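Local coordinates for protein histone acetyltransferase (Trypanosoma brucei brucei, PDB 6IF4) that probably acetylates lysines of histones as a MYST-family enzyme, of which this chain is the N-terminal presumed Tudor domain, at residues B[2-13]-B[52-60]. Sequence-based numbering, arbitrary orientation.
Sequences VMFEVRQKVYAT and LPGSALRER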
ATOM      1  N   VAL B   2       1.507 -13.137  -2.691  1.00 53.83           N
ATOM      2  CA  VAL B   2       2.559 -12.124  -2.775  1.00 54.12           C
ATOM      3  C   VAL B   2       2.574 -11.251  -1.522  1.00 50.61           C
ATOM      4  O   VAL B   2       1.535 -10.772  -1.069  1.00 40.77           O
ATOM      5  CB  VAL B   2       2.391 -11.262  -4.040  1.00 53.54           C
ATOM      6  CG1 VAL B   2       0.993 -10.651  -4.094  1.00 52.31           C
ATOM      7  CG2 VAL B   2       3.456 -10.174  -4.089  1.00 50.55           C
ATOM      8  N   MET B   3       3.763 -11.053  -0.961  1.00 48.72           N
ATOM      9  CA  MET B   3       3.957 -10.166   0.173  1.00 46.24           C
ATOM     10  C   MET B   3       4.732  -8.923  -0.237  1.00 41.77           C
ATOM     11  O   MET B   3       5.510  -8.938  -1.195  1.00 46.47           O
ATOM     12  CB  MET B   3       4.699 -10.871   1.308  1.00 51.34           C
ATOM     13  CG  MET B   3       3.818 -11.746   2.173  1.00 59.83           C
ATOM     14  SD  MET B   3       4.687 -12.351   3.629  1.00 72.56           S
ATOM     15  CE  MET B   3       5.103 -10.805   4.431  1.00 64.55           C
ATOM     16  N   PHE B   4       4.505  -7.845   0.503  1.00 34.61           N
ATOM     17  CA  PHE B   4       5.178  -6.581   0.275  1.00 25.90           C
ATOM     18  C   PHE B   4       5.896  -6.151   1.550  1.00 26.62           C
ATOM     19  O   PHE B   4       5.507  -6.524   2.662  1.00 26.64           O
ATOM     20  CB  PHE B   4       4.185  -5.508  -0.175  1.00 23.32           C
ATOM     21  CG  PHE B   4       3.331  -5.907  -1.350  1.00 22.98           C
ATOM     22  CD1 PHE B   4       3.781  -5.725  -2.649  1.00 24.49           C
ATOM     23  CD2 PHE B   4       2.070  -6.443  -1.155  1.00 21.49           C
ATOM     24  CE1 PHE B   4       2.990  -6.083  -3.731  1.00 23.11           C
ATOM     25  CE2 PHE B   4       1.276  -6.801  -2.230  1.00 24.08           C
ATOM     26  CZ  PHE B   4       1.737  -6.621  -3.520  1.00 20.55           C
ATOM     27  N   GLU B   5       6.939  -5.337   1.382  1.00 24.44           N
ATOM     28  CA  GLU B   5       7.799  -4.932   2.484  1.00 24.46           C
ATOM     29  C   GLU B   5       7.842  -3.413   2.603  1.00 26.20           C
ATOM     30  O   GLU B   5       7.540  -2.682   1.656  1.00 23.25           O
ATOM     31  CB  GLU B   5       9.223  -5.482   2.309  1.00 25.66           C
ATOM     32  CG  GLU B   5       9.271  -6.874   1.710  1.00 34.22           C
ATOM     33  CD  GLU B   5      10.413  -7.708   2.255  1.00 50.97           C
ATOM     34  OE1 GLU B   5      10.369  -8.077   3.446  1.00 60.60           O
ATOM     35  OE2 GLU B   5      11.355  -8.003   1.486  1.00 59.65           O
ATOM     36  N   VAL B   6       8.211  -2.945   3.799  1.00 19.07           N
ATOM     37  CA  VAL B   6       8.380  -1.515   4.022  1.00 21.23           C
ATOM     38  C   VAL B   6       9.467  -0.989   3.095  1.00 19.59           C
ATOM     39  O   VAL B   6      10.533  -1.603   2.956  1.00 24.16           O
ATOM     40  CB  VAL B   6       8.711  -1.245   5.498  1.00 28.03           C
ATOM     41  CG1 VAL B   6       9.103   0.210   5.707  1.00 26.11           C
ATOM     42  CG2 VAL B   6       7.530  -1.618   6.385  1.00 22.77           C
ATOM     43  N   ARG B   7       9.187   0.145   2.446  1.00 25.18           N
ATOM     44  CA  ARG B   7      10.018   0.876   1.483  1.00 22.87           C
ATOM     45  C   ARG B   7       9.916   0.277   0.080  1.00 16.36           C
ATOM     46  O   ARG B   7      10.535   0.811  -0.846  1.00 19.43           O
ATOM     47  CB  ARG B   7      11.503   0.965   1.877  1.00 17.28           C
ATOM     48  CG  ARG B   7      11.789   1.640   3.220  1.00 25.32           C
ATOM     49  CD  ARG B   7      10.834   2.792   3.524  1.00 29.06           C
ATOM     50  NE  ARG B   7      10.868   3.838   2.504  1.00 27.33           N
ATOM     51  CZ  ARG B   7      10.127   4.940   2.539  1.00 32.09           C
ATOM     52  NH1 ARG B   7       9.290   5.149   3.547  1.00 30.19           N
ATOM     53  NH2 ARG B   7      10.221   5.835   1.565  1.00 35.09           N
ATOM     54  N   GLN B   8       9.172  -0.808  -0.114  1.00 18.28           N
ATOM     55  CA  GLN B   8       9.022  -1.377  -1.446  1.00 15.84           C
ATOM     56  C   GLN B   8       8.203  -0.455  -2.342  1.00 29.50           C
ATOM     57  O   GLN B   8       7.166   0.077  -1.937  1.00 14.40           O
ATOM     58  CB  GLN B   8       8.353  -2.747  -1.365  1.00 16.35           C
ATOM     59  CG  GLN B   8       8.146  -3.424  -2.710  1.00 16.07           C
ATOM     60  CD  GLN B   8       7.697  -4.859  -2.569  1.00 24.98           C
ATOM     61  OE1 GLN B   8       7.630  -5.393  -1.463  1.00 26.20           O
ATOM     62  NE2 GLN B   8       7.383  -5.495  -3.692  1.00 24.36           N
ATOM     63  N   LYS B   9       8.670  -0.273  -3.574  1.00 15.36           N
ATOM     64  CA  LYS B   9       7.907   0.456  -4.576  1.00 14.86           C
ATOM     65  C   LYS B   9       6.791  -0.430  -5.114  1.00 19.86           C
ATOM     66  O   LYS B   9       7.025  -1.584  -5.489  1.00 20.46           O
ATOM     67  CB  LYS B   9       8.815   0.912  -5.714  1.00 21.77           C
ATOM     68  CG  LYS B   9      10.153   1.459  -5.249  1.00 28.70           C
ATOM     69  CD  LYS B   9      10.730   2.421  -6.262  1.00 28.31           C
ATOM     70  CE  LYS B   9      11.836   3.260  -5.643  1.00 36.91           C
ATOM     71  NZ  LYS B   9      11.352   3.996  -4.446  1.00 37.44           N
ATOM     72  N   VAL B  10       5.575   0.112  -5.152  1.00 17.22           N
ATOM     73  CA  VAL B  10       4.393  -0.623  -5.579  1.00 13.71           C
ATOM     74  C   VAL B  10       3.520   0.297  -6.422  1.00 18.15           C
ATOM     75  O   VAL B  10       3.758   1.502  -6.529  1.00 19.63           O
ATOM     76  CB  VAL B  10       3.576  -1.160  -4.384  1.00 16.00           C
ATOM     77  CG1 VAL B  10       4.400  -2.139  -3.544  1.00 13.91           C
ATOM     78  CG2 VAL B  10       3.068  -0.003  -3.538  1.00 17.00           C
ATOM     79  N   TYR B  11       2.506  -0.301  -7.039  1.00 15.65           N
ATOM     80  CA  TYR B  11       1.364   0.422  -7.571  1.00 14.63           C
ATOM     81  C   TYR B  11       0.186   0.174  -6.643  1.00 16.70           C
ATOM     82  O   TYR B  11      -0.053  -0.963  -6.226  1.00 17.89           O
ATOM     83  CB  TYR B  11       1.012  -0.034  -8.987  1.00 17.45           C
ATOM     84  CG  TYR B  11       1.977   0.423 -10.060  1.00 22.72           C
ATOM     85  CD1 TYR B  11       2.007   1.747 -10.478  1.00 16.59           C
ATOM     86  CD2 TYR B  11       2.849  -0.474 -10.661  1.00 28.32           C
ATOM     87  CE1 TYR B  11       2.886   2.166 -11.462  1.00 17.88           C
ATOM     88  CE2 TYR B  11       3.731  -0.065 -11.645  1.00 29.02           C
ATOM     89  CZ  TYR B  11       3.746   1.254 -12.041  1.00 22.50           C
ATOM     90  OH  TYR B  11       4.625   1.661 -13.019  1.00 30.95           O
ATOM     91  N   ALA B  12      -0.542   1.234  -6.318  1.00 13.05           N
ATOM     92  CA  ALA B  12      -1.665   1.144  -5.397  1.00 12.56           C
ATOM     93  C   ALA B  12      -2.886   1.795  -6.024  1.00 14.30           C
ATOM     94  O   ALA B  12      -2.786   2.858  -6.642  1.00 18.73           O
ATOM     95  CB  ALA B  12      -1.348   1.811  -4.054  1.00 12.19           C
ATOM     96  N   THR B  13      -4.035   1.145  -5.876  1.00 14.75           N
ATOM     97  CA  THR B  13      -5.264   1.738  -6.369  1.00 15.14           C
ATOM     98  C   THR B  13      -5.636   2.953  -5.529  1.00 22.93           C
ATOM     99  O   THR B  13      -5.394   3.007  -4.318  1.00 17.72           O
ATOM    100  CB  THR B  13      -6.412   0.728  -6.355  1.00 18.57           C
ATOM    101  OG1 THR B  13      -6.633   0.268  -5.017  1.00 15.84           O
ATOM    102  CG2 THR B  13      -6.094  -0.451  -7.256  1.00 16.59           C
ATOM    103  N   LEU B  52      -4.154  -0.170   3.169  1.00 19.36           N
ATOM    104  CA  LEU B  52      -4.754  -0.961   2.103  1.00 19.92           C
ATOM    105  C   LEU B  52      -4.392  -2.415   2.262  1.00 17.70           C
ATOM    106  O   LEU B  52      -3.307  -2.749   2.771  1.00 18.80           O
ATOM    107  CB  LEU B  52      -4.303  -0.474   0.716  1.00 16.15           C
ATOM    108  CG  LEU B  52      -4.689   0.953   0.331  1.00 23.77           C
ATOM    109  CD1 LEU B  52      -3.998   1.365  -0.961  1.00 13.99           C
ATOM    110  CD2 LEU B  52      -6.200   1.074   0.206  1.00 18.37           C
ATOM    111  N   PRO B  53      -5.266  -3.335   1.851  1.00 15.70           N
ATOM    112  CA  PRO B  53      -4.910  -4.747   1.792  1.00 13.80           C
ATOM    113  C   PRO B  53      -4.051  -5.034   0.565  1.00 16.39           C
ATOM    114  O   PRO B  53      -3.905  -4.205  -0.336  1.00 16.12           O
ATOM    115  CB  PRO B  53      -6.265  -5.449   1.700  1.00 22.26           C
ATOM    116  CG  PRO B  53      -7.116  -4.468   0.966  1.00 16.01           C
ATOM    117  CD  PRO B  53      -6.660  -3.101   1.417  1.00 14.37           C
ATOM    118  N   GLY B  54      -3.477  -6.239   0.546  1.00 21.61           N
ATOM    119  CA  GLY B  54      -2.634  -6.624  -0.574  1.00 22.71           C
ATOM    120  C   GLY B  54      -3.370  -6.649  -1.900  1.00 17.77           C
ATOM    121  O   GLY B  54      -2.758  -6.463  -2.956  1.00 15.56           O
ATOM    122  N   SER B  55      -4.691  -6.865  -1.866  1.00 15.38           N
ATOM    123  CA  SER B  55      -5.484  -6.931  -3.093  1.00 21.59           C
ATOM    124  C   SER B  55      -5.515  -5.607  -3.842  1.00 20.46           C
ATOM    125  O   SER B  55      -5.912  -5.581  -5.012  1.00 17.40           O
ATOM    126  CB  SER B  55      -6.913  -7.380  -2.775  1.00 23.36           C
ATOM    127  OG  SER B  55      -7.453  -6.649  -1.691  1.00 19.53           O
ATOM    128  N   ALA B  56      -5.127  -4.510  -3.198  1.00 14.28           N
ATOM    129  CA  ALA B  56      -5.091  -3.203  -3.837  1.00 19.30           C
ATOM    130  C   ALA B  56      -3.712  -2.842  -4.370  1.00 20.69           C
ATOM    131  O   ALA B  56      -3.544  -1.747  -4.916  1.00 15.78           O
ATOM    132  CB  ALA B  56      -5.560  -2.122  -2.857  1.00 17.13           C
ATOM    133  N   LEU B  57      -2.733  -3.736  -4.248  1.00 15.34           N
ATOM    134  CA  LEU B  57      -1.347  -3.422  -4.558  1.00 16.57           C
ATOM    135  C   LEU B  57      -0.819  -4.299  -5.686  1.00 17.78           C
ATOM    136  O   LEU B  57      -1.282  -5.420  -5.908  1.00 14.78           O
ATOM    137  CB  LEU B  57      -0.446  -3.597  -3.325  1.00 18.15           C
ATOM    138  CG  LEU B  57      -0.810  -2.816  -2.062  1.00 18.87           C
ATOM    139  CD1 LEU B  57       0.204  -3.094  -0.963  1.00 13.12           C
ATOM    140  CD2 LEU B  57      -0.890  -1.331  -2.355  1.00 18.30           C
ATOM    141  N   ARG B  58       0.188  -3.768  -6.376  1.00 17.00           N
ATOM    142  CA  ARG B  58       0.933  -4.479  -7.399  1.00 15.79           C
ATOM    143  C   ARG B  58       2.404  -4.143  -7.228  1.00 24.46           C
ATOM    144  O   ARG B  58       2.751  -3.034  -6.820  1.00 15.74           O
ATOM    145  CB  ARG B  58       0.505  -4.083  -8.822  1.00 21.85           C
ATOM    146  CG  ARG B  58      -0.886  -4.504  -9.231  1.00 25.62           C
ATOM    147  CD  ARG B  58      -1.032  -4.456 -10.746  1.00 28.20           C
ATOM    148  NE  ARG B  58      -0.805  -3.125 -11.305  1.00 30.08           N
ATOM    149  CZ  ARG B  58       0.264  -2.778 -12.018  1.00 28.49           C
ATOM    150  NH1 ARG B  58       1.226  -3.659 -12.255  1.00 39.97           N
ATOM    151  NH2 ARG B  58       0.373  -1.546 -12.493  1.00 26.89           N
ATOM    152  N   GLU B  59       3.267  -5.104  -7.543  1.00 20.98           N
ATOM    153  CA  GLU B  59       4.692  -4.814  -7.610  1.00 22.80           C
ATOM    154  C   GLU B  59       4.942  -3.733  -8.651  1.00 20.31           C
ATOM    155  O   GLU B  59       4.214  -3.611  -9.638  1.00 23.38           O
ATOM    156  CB  GLU B  59       5.486  -6.070  -7.973  1.00 34.15           C
ATOM    157  CG  GLU B  59       5.680  -7.066  -6.848  1.00 42.57           C
ATOM    158  CD  GLU B  59       6.501  -8.265  -7.287  1.00 48.48           C
ATOM    159  OE1 GLU B  59       6.474  -9.296  -6.581  1.00 52.16           O
ATOM    160  OE2 GLU B  59       7.173  -8.179  -8.339  1.00 48.02           O
ATOM    161  N   ARG B  60       5.983  -2.944  -8.417  1.00 21.72           N
ATOM    162  CA  ARG B  60       6.389  -1.876  -9.351  1.00 17.25           C
ATOM    163  C   ARG B  60       7.902  -1.977  -9.595  1.00 27.59           C
ATOM    164  O   ARG B  60       8.655  -1.758  -8.679  1.00 30.77           O
ATOM    165  CB  ARG B  60       5.958  -0.497  -8.847  1.00 23.05           C
ATOM    166  CG  ARG B  60       6.482   0.679  -9.657  1.00 22.50           C
ATOM    167  CD  ARG B  60       5.948   2.059  -9.322  1.00 20.39           C
ATOM    168  NE  ARG B  60       6.120   2.547  -7.982  1.00 14.44           N
ATOM    169  CZ  ARG B  60       7.038   3.416  -7.590  1.00 23.91           C
ATOM    170  NH1 ARG B  60       7.891   3.895  -8.461  1.00 19.36           N
ATOM    171  NH2 ARG B  60       7.111   3.797  -6.333  1.00 14.81           N
TER
HETATM  172  O   HOH W   1       6.061  -8.295  -3.559  1.00 39.62           O
HETATM  173  O   HOH W   2       7.856  -4.226  -6.341  1.00 35.47           O
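Arg60 runs across the Tyr11 ring to Lys9. Its CB lies against the Val10 carbonyl carbon and over the CD2-CE2 side of one face of the Tyr11 ring. CG then rides over CE2 of that ring at 3.5 Å, and CD sits over the same face, 3.7 Å from the centroid in a CH-pi contact. With CG anti to the backbone N (chi1 173°) the chain runs out extended, then bends at chi3, which turns NE back to donate to Val10 O at 3.0 Å. This oxygen lies in the guanidinium plane, although NE stands well above the carbonyl plane. CZ and NH2 pass over Lys9 CB, and NH2 goes on to bond Ala21 O in strand 18-28. The opposite face of Tyr11 receives the Arg58 guanidinium, nearly parallel to the ring (16° between planes), with NH2 3.3 Å from CD2; the tyrosine is thus held between two arginines. In the backbone, Tyr11 and Arg58 form an antiparallel hydrogen-bonded pair, N to O 2.8 Å both ways, and Thr13 N bonds Ala56 O. On the other face of the sheet, Leu57 lays CB and CD1 over Phe4 while CD2 meets Ala12 CB at 3.6 Å; Tyr37 packs edge-to-face on Phe4. Two waters accept from Gln8 NE2: one bridges Met3 O and Glu59 OE1, the other Lys9 O and Arg60 N. The C-terminal strand 57-59, following a 3-10 turn and pairing antiparallel with the first strand, is the closure characteristic of the SH3-like barrel of Tudor-knot and chromo-barrel domains.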